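Local atomic coordinates of putative phosphohistidine phosphatase SixA (Agrobacterium tumefaciens, PDB entry 2RFL), a protein that is probably a phosphohistidine phosphatase of the SixA type, a member of the histidine phosphatase superfamily that would hydrolyse phosphate esters or phosphohistidine. Residues I86-Y90 with N91-E95; A121-E124 with A125-E129; E129-L132 with H133-L136. One frame throughout, in Å; residues are numbered along the deposited sequence.

Interaction 1 of 3, residues I86-Y90 with N91-E95; sequences IDEMY and NARSE
Tyr90's chi1 of 174° swings its ring away from its own N, beside the carbonyl carbon, and Asn91 CB comes over one face, 4.1 Å from Tyr90 CD2. Ring and amide planes stand 48° apart, so the groups do not stack. Glu88 bends at its second torsion (chi2 84°), which carries its carboxylate round to the aliphatic part of Arg93, Glu88 OE2 lying 3.7 Å from Arg93 CD. The charged ends, Glu88 OE2 and Arg93 NH1, are 5.1 Å apart, too far for a salt bridge, though opposite charges may still attract weakly. Between these pairs the small methyl of Ala92 fits against the backbone, CB 3.6 Å from Glu88 O. Met89 N bonds to Ile86 O and Tyr90 N to Asp87 O, tying the 3-10 turn 87-89. A tyrosine suits the end of this turn because its ring packs edge-to-face with Phe29 while its hydroxyl hydrogen-bonds Asp28. The ring also meets His115, whose Gly-His-Asn-Pro sequence is consistent with the second conserved histidine of histidine phosphatases, so the turn probably borders the active site. It lies in the loop that leads from strand 82-85, an outermost strand of the sheet, toward helix 98-102.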
loop_
_atom_site.group_PDB
_atom_site.type_symbol
_atom_site.label_atom_id
_atom_site.label_comp_id
_atom_site.label_asym_id
_atom_site.label_seq_id
_atom_site.Cartn_x
_atom_site.Cartn_y
_atom_site.Cartn_z
ATOM N N ILE A 86 -9.622 -4.454 -7.835
ATOM C CA ILE A 86 -10.338 -3.296 -8.249
ATOM C C ILE A 86 -9.541 -2.710 -9.383
ATOM O O ILE A 86 -8.510 -2.065 -9.142
ATOM C CB ILE A 86 -10.391 -2.299 -7.069
ATOM C CG1 ILE A 86 -11.092 -2.954 -5.853
ATOM C CG2 ILE A 86 -10.991 -0.926 -7.503
ATOM C CD1 ILE A 86 -11.378 -2.060 -4.733
ATOM N N ASP A 87 -10.009 -2.953 -10.612
ATOM C CA ASP A 87 -9.345 -2.489 -11.839
ATOM C C ASP A 87 -9.099 -0.972 -11.810
ATOM O O ASP A 87 -8.049 -0.497 -12.249
ATOM C CB ASP A 87 -10.168 -2.848 -13.100
ATOM C CG ASP A 87 -9.962 -4.309 -13.603
ATOM O OD1 ASP A 87 -8.836 -4.776 -13.878
ATOM O OD2 ASP A 87 -10.984 -4.989 -13.794
ATOM N N GLU A 88 -10.058 -0.238 -11.248
ATOM C CA GLU A 88 -10.019 1.227 -11.165
ATOM C C GLU A 88 -8.937 1.814 -10.211
ATOM O O GLU A 88 -8.802 3.033 -10.064
ATOM C CB GLU A 88 -11.414 1.732 -10.806
ATOM C CG GLU A 88 -11.753 3.107 -11.357
ATOM C CD GLU A 88 -12.263 3.076 -12.777
ATOM O OE1 GLU A 88 -11.986 2.085 -13.491
ATOM O OE2 GLU A 88 -12.939 4.043 -13.193
HETATM N N MSE A 89 -8.182 0.924 -9.574
HETATM C CA MSE A 89 -6.998 1.323 -8.822
HETATM C C MSE A 89 -5.779 1.434 -9.732
HETATM O O MSE A 89 -4.756 1.999 -9.347
HETATM C CB MSE A 89 -6.722 0.328 -7.692
HETATM C CG MSE A 89 -7.485 0.619 -6.410
HETATM SE SE MSE A 89 -6.947 -0.540 -4.937
HETATM C CE MSE A 89 -5.523 0.562 -4.189
ATOM N N TYR A 90 -5.897 0.893 -10.940
ATOM C CA TYR A 90 -4.886 1.092 -11.971
ATOM C C TYR A 90 -5.261 2.242 -12.898
ATOM O O TYR A 90 -6.378 2.296 -13.415
ATOM C CB TYR A 90 -4.686 -0.191 -12.779
ATOM C CG TYR A 90 -3.748 -0.035 -13.954
ATOM C CD1 TYR A 90 -2.373 0.007 -13.770
ATOM C CD2 TYR A 90 -4.239 0.070 -15.250
ATOM C CE1 TYR A 90 -1.512 0.150 -14.843
ATOM C CE2 TYR A 90 -3.386 0.213 -16.327
ATOM C CZ TYR A 90 -2.024 0.252 -16.119
ATOM O OH TYR A 90 -1.171 0.395 -17.189
ATOM N N ASN A 91 -4.323 3.160 -13.105
ATOM C CA ASN A 91 -4.608 4.400 -13.817
ATOM C C ASN A 91 -5.863 5.090 -13.293
ATOM O O ASN A 91 -6.827 5.290 -14.031
ATOM C CB ASN A 91 -4.740 4.138 -15.319
ATOM C CG ASN A 91 -4.121 5.237 -16.160
ATOM O OD1 ASN A 91 -2.900 5.322 -16.287
ATOM N ND2 ASN A 91 -4.963 6.085 -16.738
ATOM N N ALA A 92 -5.842 5.453 -12.014
ATOM C CA ALA A 92 -7.033 5.958 -11.342
ATOM C C ALA A 92 -7.411 7.343 -11.855
ATOM O O ALA A 92 -6.543 8.155 -12.176
ATOM C CB ALA A 92 -6.820 5.987 -9.836
ATOM N N ARG A 93 -8.717 7.596 -11.952
ATOM C CA ARG A 93 -9.230 8.931 -12.194
ATOM C C ARG A 93 -9.030 9.904 -11.065
ATOM O O ARG A 93 -9.082 11.089 -11.248
ATOM C CB ARG A 93 -10.630 8.994 -12.834
ATOM C CG ARG A 93 -11.584 7.845 -12.685
ATOM C CD ARG A 93 -12.607 7.704 -13.868
ATOM N NE ARG A 93 -13.208 8.947 -14.421
ATOM C CZ ARG A 93 -14.120 9.020 -15.406
ATOM N NH1 ARG A 93 -14.581 7.922 -15.986
ATOM N NH2 ARG A 93 -14.578 10.192 -15.813
ATOM N N SER A 94 -8.741 9.375 -9.893
ATOM C CA SER A 94 -8.710 10.184 -8.696
ATOM C C SER A 94 -7.281 10.519 -8.342
ATOM O O SER A 94 -6.359 9.816 -8.745
ATOM C CB SER A 94 -9.413 9.450 -7.553
ATOM O OG SER A 94 -9.274 8.049 -7.717
ATOM N N GLU A 95 -7.089 11.614 -7.615
ATOM C CA GLU A 95 -5.758 11.942 -7.177
ATOM C C GLU A 95 -5.361 11.066 -5.995
ATOM O O GLU A 95 -4.166 10.896 -5.714
ATOM C CB GLU A 95 -5.617 13.432 -6.850
ATOM C CG GLU A 95 -6.746 13.972 -5.976
ATOM C CD GLU A 95 -6.717 15.467 -5.830
ATOM O OE1 GLU A 95 -5.612 15.965 -5.517
ATOM O OE2 GLU A 95 -7.793 16.120 -6.014
#

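Interaction 2 of 3, residues A121-E124 with A125-E129; sequences ATLE and AMIGE
Thr122 lays its CG2 methyl alongside selenomethionine Met126 one helical turn on, with Thr122 CG2 3.3 Å from Met126 CE. The two side chains point the same way, and the extended chain of Met126 runs past the threonine carbonyl toward Leu98, Ile101 and Leu148, a reach that suits a long, flexible residue. The threonine OG1 sits beside the backbone N (chi1 -43°), leaving CG2 anti to that N and turned to Met126, and is hydrogen-bonded to Thr118 O and Tyr97 N. Leu123 and Ile127 form the next apolar pair, CD1 of the leucine lying 4.0 Å from CG1 of the isoleucine. Leu123 O accepts two backbone bonds, a fairly straight one from Ile127 N at 2.9 Å and a more bent one from Met126 N, above the carbonyl plane. Gly128 leaves helical angles after helix 118-127 and is the N-cap residue of helix 129-135; its N bonds Glu124 O at 2.7 Å, and phi 91° with psi 156° suits a residue lacking CB. Beyond it, Glu124 OE2 packs against Glu129 CB. The carboxylates, Glu124 OE2 4.6 Å from Glu129 OE1, carry like charges that would disfavour one another, possibly raising the proton affinity of either acid.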
loop_
_atom_site.group_PDB
_atom_site.type_symbol
_atom_site.label_atom_id
_atom_site.label_comp_id
_atom_site.label_asym_id
_atom_site.label_seq_id
_atom_site.Cartn_x
_atom_site.Cartn_y
_atom_site.Cartn_z
ATOM N N ALA A 121 0.139 10.569 -3.171
ATOM C CA ALA A 121 -0.887 11.597 -2.910
ATOM C C ALA A 121 -1.817 11.288 -1.726
ATOM O O ALA A 121 -2.153 12.159 -0.939
ATOM C CB ALA A 121 -1.681 11.879 -4.147
ATOM N N THR A 122 -2.195 10.033 -1.598
ATOM C CA THR A 122 -2.948 9.548 -0.470
ATOM C C THR A 122 -2.270 9.744 0.878
ATOM O O THR A 122 -2.909 10.174 1.846
ATOM C CB THR A 122 -3.286 8.076 -0.689
ATOM O OG1 THR A 122 -3.702 7.916 -2.059
ATOM C CG2 THR A 122 -4.390 7.652 0.253
ATOM N N LEU A 123 -0.986 9.427 0.963
ATOM C CA LEU A 123 -0.268 9.642 2.226
ATOM C C LEU A 123 -0.193 11.118 2.503
ATOM O O LEU A 123 -0.434 11.542 3.635
ATOM C CB LEU A 123 1.132 9.022 2.168
ATOM C CG LEU A 123 2.076 9.113 3.365
ATOM C CD1 LEU A 123 1.393 8.536 4.607
ATOM C CD2 LEU A 123 3.410 8.402 3.071
ATOM N N GLU A 124 0.111 11.901 1.461
ATOM C CA GLU A 124 0.208 13.346 1.575
ATOM C C GLU A 124 -1.110 13.894 2.154
ATOM O O GLU A 124 -1.098 14.637 3.130
ATOM C CB GLU A 124 0.603 14.022 0.225
ATOM C CG GLU A 124 0.982 15.514 0.352
ATOM C CD GLU A 124 0.966 16.344 -0.964
ATOM O OE1 GLU A 124 0.549 15.852 -2.048
ATOM O OE2 GLU A 124 1.377 17.531 -0.893
ATOM N N ALA A 125 -2.233 13.482 1.558
ATOM C CA ALA A 125 -3.591 13.883 1.984
ATOM C C ALA A 125 -3.824 13.709 3.458
ATOM O O ALA A 125 -4.535 14.496 4.056
ATOM C CB ALA A 125 -4.635 13.095 1.219
HETATM N N MSE A 126 -3.197 12.678 4.028
HETATM C CA MSE A 126 -3.388 12.245 5.410
HETATM C C MSE A 126 -2.400 12.861 6.420
HETATM O O MSE A 126 -2.783 13.144 7.527
HETATM C CB MSE A 126 -3.337 10.715 5.503
HETATM C CG MSE A 126 -4.289 9.924 4.617
HETATM SE SE MSE A 126 -3.876 7.946 4.588
HETATM C CE MSE A 126 -5.316 7.455 3.414
ATOM N N ILE A 127 -1.127 13.016 6.057
ATOM C CA ILE A 127 -0.088 13.508 6.982
ATOM C C ILE A 127 0.529 14.860 6.565
ATOM O O ILE A 127 1.260 15.489 7.343
ATOM C CB ILE A 127 1.054 12.466 7.255
ATOM C CG1 ILE A 127 1.938 12.283 6.012
ATOM C CG2 ILE A 127 0.515 11.091 7.776
ATOM C CD1 ILE A 127 3.277 11.663 6.338
ATOM N N GLY A 128 0.188 15.330 5.373
ATOM C CA GLY A 128 0.591 16.656 4.917
ATOM C C GLY A 128 1.899 16.605 4.173
ATOM O O GLY A 128 2.681 15.691 4.362
ATOM N N GLU A 129 2.140 17.589 3.313
ATOM C CA GLU A 129 3.417 17.676 2.582
ATOM C C GLU A 129 4.698 17.800 3.467
ATOM O O GLU A 129 5.692 17.136 3.194
ATOM C CB GLU A 129 3.366 18.764 1.525
ATOM C CG GLU A 129 2.960 20.116 2.036
ATOM C CD GLU A 129 3.496 21.238 1.167
ATOM O OE1 GLU A 129 2.731 21.743 0.321
ATOM O OE2 GLU A 129 4.685 21.604 1.325
#

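Interaction 3 of 3, residues E129-L132 with H133-L136; sequences EDLL and HAAL
His133 N gives a nearly straight hydrogen bond to Glu129 O, 2.8 Å long with an N-H...O angle of 175°, and it opens the series of i to i+4 bonds in this short helix. Ala134 N follows to Asp130 O, then Ala135 N to Leu131 O. The last is Leu136 N to Leu132 O at 2.7 Å, where the donor approaches almost in line with the carbonyl; the same oxygen also receives a weak bond from Ala135 N, an i to i+3 partner, as the helix runs out. Leu136 is the first residue to leave helical backbone angles, yet its amide is still gripped. The side chains differ in burial: Leu132 is buried, whereas Leu131, His133 and Ala134 are exposed. A chi1 of -154° carries the Leu132 branch toward Leu136, its CD1 3.9 Å from Leu136 CD1, the two leucines meeting at an oblique angle through their end methyls. Both also reach Leu123 of helix 118-127, so branched apolar chains suit this side. On the exposed part, Leu131 CD2 rests 4.1 Å from Ala134 CB. CB of His133 sits 3.4 Å from Glu129 O, while its ring leads away from the preceding turn. The arrangement is that of a short, amphipathic alpha-helix, two turns long, packed through Leu132 and Leu136 onto helix 118-127 in an alpha/beta fold.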
loop_
_atom_site.group_PDB
_atom_site.type_symbol
_atom_site.label_atom_id
_atom_site.label_comp_id
_atom_site.label_asym_id
_atom_site.label_seq_id
_atom_site.Cartn_x
_atom_site.Cartn_y
_atom_site.Cartn_z
ATOM N N GLU A 129 2.140 17.589 3.313
ATOM C CA GLU A 129 3.417 17.676 2.582
ATOM C C GLU A 129 4.698 17.800 3.467
ATOM O O GLU A 129 5.692 17.136 3.194
ATOM C CB GLU A 129 3.366 18.764 1.525
ATOM C CG GLU A 129 2.960 20.116 2.036
ATOM C CD GLU A 129 3.496 21.238 1.167
ATOM O OE1 GLU A 129 2.731 21.743 0.321
ATOM O OE2 GLU A 129 4.685 21.604 1.325
ATOM N N ASP A 130 4.651 18.605 4.532
ATOM C CA ASP A 130 5.816 18.803 5.402
ATOM C C ASP A 130 6.326 17.511 6.033
ATOM O O ASP A 130 7.539 17.273 6.089
ATOM C CB ASP A 130 5.535 19.834 6.495
ATOM C CG ASP A 130 5.237 21.207 5.941
ATOM O OD1 ASP A 130 6.006 21.668 5.088
ATOM O OD2 ASP A 130 4.231 21.821 6.355
ATOM N N LEU A 131 5.395 16.697 6.520
ATOM C CA LEU A 131 5.756 15.424 7.126
ATOM C C LEU A 131 6.129 14.374 6.118
ATOM O O LEU A 131 7.135 13.690 6.293
ATOM C CB LEU A 131 4.692 14.935 8.091
ATOM C CG LEU A 131 5.119 15.567 9.388
ATOM C CD1 LEU A 131 4.064 15.326 10.430
ATOM C CD2 LEU A 131 6.525 14.956 9.733
ATOM N N LEU A 132 5.337 14.272 5.058
ATOM C CA LEU A 132 5.736 13.522 3.886
ATOM C C LEU A 132 7.213 13.761 3.555
ATOM O O LEU A 132 7.983 12.812 3.562
ATOM C CB LEU A 132 4.857 13.873 2.674
ATOM C CG LEU A 132 4.644 12.875 1.514
ATOM C CD1 LEU A 132 5.928 12.190 1.049
ATOM C CD2 LEU A 132 3.608 11.882 1.915
ATOM N N HIS A 133 7.587 15.016 3.282
ATOM C CA HIS A 133 8.987 15.416 3.035
ATOM C C HIS A 133 10.016 14.910 4.069
ATOM O O HIS A 133 11.016 14.298 3.694
ATOM C CB HIS A 133 9.093 16.936 2.901
ATOM C CG HIS A 133 9.535 17.406 1.547
ATOM N ND1 HIS A 133 8.788 17.213 0.404
ATOM C CD2 HIS A 133 10.638 18.093 1.160
ATOM C CE1 HIS A 133 9.423 17.741 -0.630
ATOM N NE2 HIS A 133 10.545 18.287 -0.197
ATOM N N ALA A 134 9.759 15.166 5.356
ATOM C CA ALA A 134 10.613 14.735 6.472
ATOM C C ALA A 134 10.768 13.218 6.570
ATOM O O ALA A 134 11.769 12.715 7.077
ATOM C CB ALA A 134 10.086 15.280 7.772
ATOM N N ALA A 135 9.763 12.490 6.092
ATOM C CA ALA A 135 9.765 11.043 6.172
ATOM C C ALA A 135 10.412 10.472 4.920
ATOM O O ALA A 135 11.220 9.536 4.975
ATOM C CB ALA A 135 8.354 10.525 6.342
ATOM N N LEU A 136 10.064 11.061 3.787
ATOM C CA LEU A 136 10.538 10.604 2.495
ATOM C C LEU A 136 11.132 11.768 1.713
ATOM O O LEU A 136 10.393 12.510 1.068
ATOM C CB LEU A 136 9.387 9.974 1.726
ATOM C CG LEU A 136 8.599 8.900 2.467
ATOM C CD1 LEU A 136 7.308 8.618 1.700
ATOM C CD2 LEU A 136 9.381 7.623 2.658
#

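Overall arrangement
From the N terminus, interaction 1 comes first, in the loop between strand 82-85 and helix 98-102; interactions 2 and 3 follow strand 109-114, on helices 118-127 and 129-135. Each is local, the two segments being continuous, so none closes a long loop and none nests in or crosses another. Interactions 1 and 2 touch by packing, Glu95 O on Ala121 CB, bringing the loop from strand 82-85 against helix 118-127. Interactions 2 and 3 share Glu129, and side chains of 123-127 pack on 132-136, bringing the two helices together across the Gly128 turn. Interaction 3 stays about 11 Å from interaction 1 at the nearest atoms, with interaction 2 linking them.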